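Local coordinates for protein polyprenyl synthetase (Nonlabens dokdonensis, PDB 6KD7) that probably joins isoprenoid diphosphates into longer prenyl chains as a geranylgeranyl pyrophosphate synthase that depends on magnesium, at residues P44-M49 / C175-G180; A51-A56 / L305-E310. All coordinates share one frame; numbering follows the deposited sequence. Where two conformers were deposited one is given.

Interaction 1: residues P44-M49 / C175-G180; sequences PLLTLM and CALQMG
Two helices of the all-helical trans-prenyltransferase fold, carrying L46 and T47 on one and A176, L177 and G180 on the other, meet through buried residues; the axes of segments 44-49 and 175-180 come within 7.1 Å of each other, running the same way and crossing at -30°. Small residues permit this approach: the CA atoms of T47 and G180 are 4.6 Å apart, and a CB on G180 would collide with the carbonyl O of T47. G180 CA instead donates a CA-H...O contact to T47 O at 3.5 Å. Nearby, a side-chain hydroxyl bonds to the facing backbone. T47 OG1 donates to A176 O at 2.6 Å, coming in from above the carbonyl plane, 37° out of it. With OG1 anti to the carbonyl carbon (chi1 -65°), the hydroxyl is turned to this acceptor, which also receives a CA-H...O contact from T47 CA, while CG2 faces the backbone at G180, 4.1 Å from G180 N. Without the hydroxyl, as with a valine at T47, A176 O is likely to lose the side-chain donor that reaches it from the facing helix. On the apolar side, L177 starts out away from the 44-49 segment, but its CD2 branch swings back to rest 3.7 Å from L46 CB and 3.5 Å from L46 O; the two leucines cross obliquely. The L46 side chain is about 9 Å from the bound pyrophosphate. Around the pair, helix 4-18 packs on P44, L45 and M49, helix 58-82 on L48 and M179, helix 123-150 on C175 and M179, and helix 188-215 on L177.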
loop_
_atom_site.group_PDB
_atom_site.type_symbol
_atom_site.label_atom_id
_atom_site.label_comp_id
_atom_site.label_asym_id
_atom_site.label_seq_id
_atom_site.Cartn_x
_atom_site.Cartn_y
_atom_site.Cartn_z
ATOM N N PRO A 44 -27.452 -17.858 -26.299
ATOM C CA PRO A 44 -28.561 -18.773 -26.083
ATOM C C PRO A 44 -29.551 -18.789 -27.264
ATOM O O PRO A 44 -30.046 -19.818 -27.566
ATOM C CB PRO A 44 -29.211 -18.269 -24.792
ATOM C CG PRO A 44 -28.644 -16.893 -24.576
ATOM C CD PRO A 44 -27.295 -16.879 -25.250
ATOM N N LEU A 45 -29.789 -17.647 -27.900
ATOM C CA LEU A 45 -30.757 -17.531 -29.016
ATOM C C LEU A 45 -30.220 -18.272 -30.219
ATOM O O LEU A 45 -31.030 -18.764 -30.937
ATOM C CB LEU A 45 -31.056 -16.066 -29.359
ATOM C CG LEU A 45 -31.687 -15.263 -28.219
ATOM C CD1 LEU A 45 -32.183 -13.929 -28.700
ATOM C CD2 LEU A 45 -32.813 -16.015 -27.544
ATOM N N LEU A 46 -28.919 -18.402 -30.410
ATOM C CA LEU A 46 -28.383 -19.248 -31.506
ATOM C C LEU A 46 -28.842 -20.712 -31.302
ATOM O O LEU A 46 -29.162 -21.373 -32.316
ATOM C CB LEU A 46 -26.859 -19.151 -31.568
ATOM C CG LEU A 46 -26.293 -17.821 -32.074
ATOM C CD1 LEU A 46 -24.786 -17.755 -31.874
ATOM C CD2 LEU A 46 -26.633 -17.582 -33.527
ATOM N N THR A 47 -28.850 -21.198 -30.055
ATOM C CA THR A 47 -29.229 -22.575 -29.674
ATOM C C THR A 47 -30.699 -22.781 -30.089
ATOM O O THR A 47 -30.951 -23.753 -30.861
ATOM C CB THR A 47 -28.923 -22.842 -28.191
ATOM O OG1 THR A 47 -27.501 -22.774 -28.007
ATOM C CG2 THR A 47 -29.435 -24.200 -27.762
ATOM N N LEU A 48 -31.588 -21.875 -29.677
ATOM C CA LEU A 48 -33.044 -21.926 -29.995
ATOM C C LEU A 48 -33.262 -21.843 -31.512
ATOM O O LEU A 48 -34.020 -22.654 -32.061
ATOM C CB LEU A 48 -33.776 -20.804 -29.279
ATOM C CG LEU A 48 -33.582 -20.757 -27.782
ATOM C CD1 LEU A 48 -34.356 -19.592 -27.198
ATOM C CD2 LEU A 48 -33.990 -22.054 -27.111
ATOM N N MET A 49 -32.561 -20.963 -32.201
ATOM C CA MET A 49 -32.732 -20.805 -33.652
ATOM C C MET A 49 -32.336 -22.116 -34.331
ATOM O O MET A 49 -33.056 -22.538 -35.252
ATOM C CB MET A 49 -31.872 -19.660 -34.203
ATOM C CG MET A 49 -32.400 -18.256 -33.842
ATOM S SD MET A 49 -31.104 -16.993 -34.039
ATOM C CE MET A 49 -30.968 -17.032 -35.815
ATOM N N CYS A 175 -20.541 -23.813 -30.806
ATOM C CA CYS A 175 -21.029 -24.789 -29.826
ATOM C C CYS A 175 -22.511 -24.542 -29.588
ATOM O O CYS A 175 -23.257 -25.512 -29.486
ATOM C CB CYS A 175 -20.188 -24.706 -28.544
ATOM S SG CYS A 175 -20.858 -25.689 -27.195
ATOM N N ALA A 176 -22.914 -23.293 -29.339
ATOM C CA ALA A 176 -24.325 -22.936 -29.082
ATOM C C ALA A 176 -25.199 -23.447 -30.253
ATOM O O ALA A 176 -26.267 -23.997 -29.979
ATOM C CB ALA A 176 -24.481 -21.442 -28.904
ATOM N N LEU A 177 -24.769 -23.247 -31.497
ATOM C CA LEU A 177 -25.521 -23.698 -32.700
ATOM C C LEU A 177 -25.536 -25.239 -32.736
ATOM O O LEU A 177 -26.647 -25.823 -32.797
ATOM C CB LEU A 177 -24.872 -23.102 -33.950
ATOM C CG LEU A 177 -25.086 -21.598 -34.112
ATOM C CD1 LEU A 177 -24.083 -21.033 -35.070
ATOM C CD2 LEU A 177 -26.492 -21.280 -34.578
ATOM N N GLN A 178 -24.364 -25.864 -32.574
ATOM C CA GLN A 178 -24.224 -27.328 -32.567
ATOM C C GLN A 178 -25.147 -27.929 -31.518
ATOM O O GLN A 178 -25.759 -28.975 -31.855
ATOM C CB GLN A 178 -22.770 -27.759 -32.504
ATOM C CG GLN A 178 -22.664 -29.258 -32.447
ATOM C CD GLN A 178 -21.261 -29.760 -32.610
ATOM O OE1 GLN A 178 -21.085 -30.973 -32.628
ATOM N NE2 GLN A 178 -20.269 -28.892 -32.709
ATOM N N MET A 179 -25.352 -27.299 -30.360
ATOM C CA MET A 179 -26.190 -27.908 -29.298
ATOM C C MET A 179 -27.658 -27.955 -29.762
ATOM O O MET A 179 -28.433 -28.836 -29.264
ATOM C CB MET A 179 -26.095 -27.159 -27.950
ATOM C CG MET A 179 -24.698 -27.363 -27.301
ATOM S SD MET A 179 -24.297 -26.290 -25.902
ATOM C CE MET A 179 -25.645 -26.600 -24.798
ATOM N N GLY A 180 -28.100 -26.963 -30.529
ATOM C CA GLY A 180 -29.511 -26.941 -30.982
ATOM C C GLY A 180 -29.736 -28.055 -31.981
ATOM O O GLY A 180 -30.723 -28.764 -31.859
#

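Interaction 2: residues A51-A56 / L305-E310; sequences AEMYGA and LSIAPE
The last turn of the helix through M53 and Y54 faces an extended loop at I307, the CA atoms of M53 and I307 lying 6.0 Å apart, and one water joins the backbones by donating to M53 O and accepting from A308 N, both at 2.8 Å. I307 wedges against both residues. CG2 sits over one face of the Y54 ring, 4.0 Å from the centroid and 26° off the normal, a CH-pi contact displaced toward CE1, and also lies against M53. CD1 meets M53 CE at 3.8 Å; CG1 stands between the backbone N and the carbonyl carbon (chi1 62°), which carries CD1 to the methionine tip. Behind Y54 the helix closes in a Schellman motif, with G55 at positive phi (120°), A56 N bonded to A51 O and G55 N to E52 O; A51 O also accepts from Y54 N, on the opposite face of its plane to A56 N. In the facing loop, S306 centres an inverse gamma turn and A308 is the N-cap of helix 309-322. The S306 carbonyl O lies 3.5 Å from Y54 CE1, oblique to the ring. At the far end of the tyrosine, L305 CD2 touches OH at 3.5 Å, and that hydroxyl is hydrogen-bonded to E190, whose carboxylate also binds S306 N.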
loop_
_atom_site.group_PDB
_atom_site.type_symbol
_atom_site.label_atom_id
_atom_site.label_comp_id
_atom_site.label_asym_id
_atom_site.label_seq_id
_atom_site.Cartn_x
_atom_site.Cartn_y
_atom_site.Cartn_z
ATOM N N ALA A 51 -32.179 -25.227 -33.130
ATOM C CA ALA A 51 -33.201 -26.203 -32.778
ATOM C C ALA A 51 -34.379 -26.038 -33.764
ATOM O O ALA A 51 -34.638 -26.981 -34.490
ATOM C CB ALA A 51 -33.596 -26.020 -31.344
ATOM N N GLU A 52 -35.010 -24.870 -33.833
ATOM C CA GLU A 52 -36.213 -24.637 -34.680
ATOM C C GLU A 52 -35.922 -24.977 -36.151
ATOM O O GLU A 52 -36.627 -25.825 -36.702
ATOM C CB GLU A 52 -36.690 -23.206 -34.538
ATOM C CG GLU A 52 -37.383 -22.984 -33.229
ATOM C CD GLU A 52 -37.973 -21.586 -33.102
ATOM O OE1 GLU A 52 -37.531 -20.682 -33.873
ATOM O OE2 GLU A 52 -38.851 -21.411 -32.227
ATOM N N MET A 53 -34.889 -24.388 -36.727
ATOM C CA MET A 53 -34.464 -24.631 -38.112
ATOM C C MET A 53 -34.367 -26.119 -38.416
ATOM O O MET A 53 -34.409 -26.442 -39.598
ATOM C CB MET A 53 -33.070 -24.082 -38.374
ATOM C CG MET A 53 -33.037 -22.582 -38.498
ATOM S SD MET A 53 -31.330 -21.869 -38.511
ATOM C CE MET A 53 -30.303 -23.341 -38.610
ATOM N N TYR A 54 -34.014 -26.966 -37.462
ATOM C CA TYR A 54 -33.752 -28.393 -37.760
ATOM C C TYR A 54 -34.947 -29.244 -37.301
ATOM O O TYR A 54 -34.920 -30.476 -37.418
ATOM C CB TYR A 54 -32.448 -28.859 -37.114
ATOM C CG TYR A 54 -31.186 -28.483 -37.838
ATOM C CD1 TYR A 54 -30.895 -28.938 -39.104
ATOM C CD2 TYR A 54 -30.222 -27.701 -37.205
ATOM C CE1 TYR A 54 -29.719 -28.578 -39.761
ATOM C CE2 TYR A 54 -29.031 -27.372 -37.831
ATOM C CZ TYR A 54 -28.767 -27.803 -39.106
ATOM O OH TYR A 54 -27.577 -27.452 -39.669
ATOM N N GLY A 55 -35.974 -28.616 -36.756
ATOM C CA GLY A 55 -37.247 -29.304 -36.571
ATOM C C GLY A 55 -37.673 -29.368 -35.139
ATOM O O GLY A 55 -38.816 -29.763 -34.937
ATOM N N ALA A 56 -36.835 -29.028 -34.151
ATOM C CA ALA A 56 -37.256 -29.175 -32.746
ATOM C C ALA A 56 -37.967 -27.904 -32.338
ATOM O O ALA A 56 -37.982 -26.985 -33.138
ATOM C CB ALA A 56 -36.064 -29.486 -31.878
ATOM N N LEU A 305 -26.317 -25.525 -45.436
ATOM C CA LEU A 305 -26.995 -26.205 -44.310
ATOM C C LEU A 305 -28.220 -26.967 -44.818
ATOM O O LEU A 305 -28.830 -26.534 -45.793
ATOM C CB LEU A 305 -27.398 -25.146 -43.286
ATOM C CG LEU A 305 -26.237 -24.495 -42.541
ATOM C CD1 LEU A 305 -26.729 -23.326 -41.720
ATOM C CD2 LEU A 305 -25.533 -25.506 -41.661
ATOM N N SER A 306 -28.567 -28.053 -44.135
ATOM C CA SER A 306 -29.774 -28.842 -44.462
ATOM C C SER A 306 -30.963 -28.226 -43.725
ATOM O O SER A 306 -31.435 -28.813 -42.767
ATOM C CB SER A 306 -29.571 -30.278 -44.103
ATOM O OG SER A 306 -30.681 -31.045 -44.503
ATOM N N ILE A 307 -31.388 -27.047 -44.166
ATOM C CA ILE A 307 -32.533 -26.297 -43.573
ATOM C C ILE A 307 -33.370 -25.712 -44.719
ATOM O O ILE A 307 -32.869 -25.651 -45.833
ATOM C CB ILE A 307 -32.046 -25.199 -42.608
ATOM C CG1 ILE A 307 -31.201 -24.144 -43.321
ATOM C CG2 ILE A 307 -31.313 -25.781 -41.417
ATOM C CD1 ILE A 307 -30.672 -23.081 -42.410
ATOM N N ALA A 308 -34.615 -25.340 -44.434
ATOM C CA ALA A 308 -35.532 -24.765 -45.441
ATOM C C ALA A 308 -35.008 -23.409 -45.923
ATOM O O ALA A 308 -34.448 -22.685 -45.114
ATOM C CB ALA A 308 -36.896 -24.625 -44.830
ATOM N N PRO A 309 -35.181 -23.029 -47.205
ATOM C CA PRO A 309 -34.733 -21.728 -47.694
ATOM C C PRO A 309 -35.199 -20.520 -46.880
ATOM O O PRO A 309 -34.427 -19.572 -46.827
ATOM C CB PRO A 309 -35.274 -21.669 -49.125
ATOM C CG PRO A 309 -35.280 -23.132 -49.534
ATOM C CD PRO A 309 -35.772 -23.836 -48.281
ATOM N N GLU A 310 -36.406 -20.572 -46.296
ATOM C CA GLU A 310 -36.854 -19.538 -45.329
ATOM C C GLU A 310 -35.718 -19.417 -44.296
ATOM O O GLU A 310 -35.113 -18.319 -44.201
ATOM C CB GLU A 310 -38.256 -19.825 -44.749
ATOM C CG GLU A 310 -38.344 -20.702 -43.485
ATOM C CD GLU A 310 -39.647 -20.618 -42.678
ATOM O OE1 GLU A 310 -39.994 -21.605 -41.975
ATOM O OE2 GLU A 310 -40.305 -19.554 -42.716
HETATM O O HOH W 1 -35.490 -25.111 -41.767
#

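Overall arrangement
After helices 4-18 and 25-35 the chain enters helix 42-54, which supplies a segment to both contacts: 44-49 to interaction 1 and the C-terminal turn with its following loop to interaction 2. Interaction 1 closes a mostly helical loop of 125 residues when helix 158-183 returns to lie beside 44-49. Interaction 2 closes a longer loop of 248 residues, where the linker after helix 283-303 reaches 51-56. The two loops cross rather than nest: 51-56 lies between the segments of interaction 1, and 305-310 follows both. Their centres are 12 Å apart, and G180 O packs on A51 CB. Helix 42-54 thus joins helix 158-183 in the interior to the linker leading into helix 309-322.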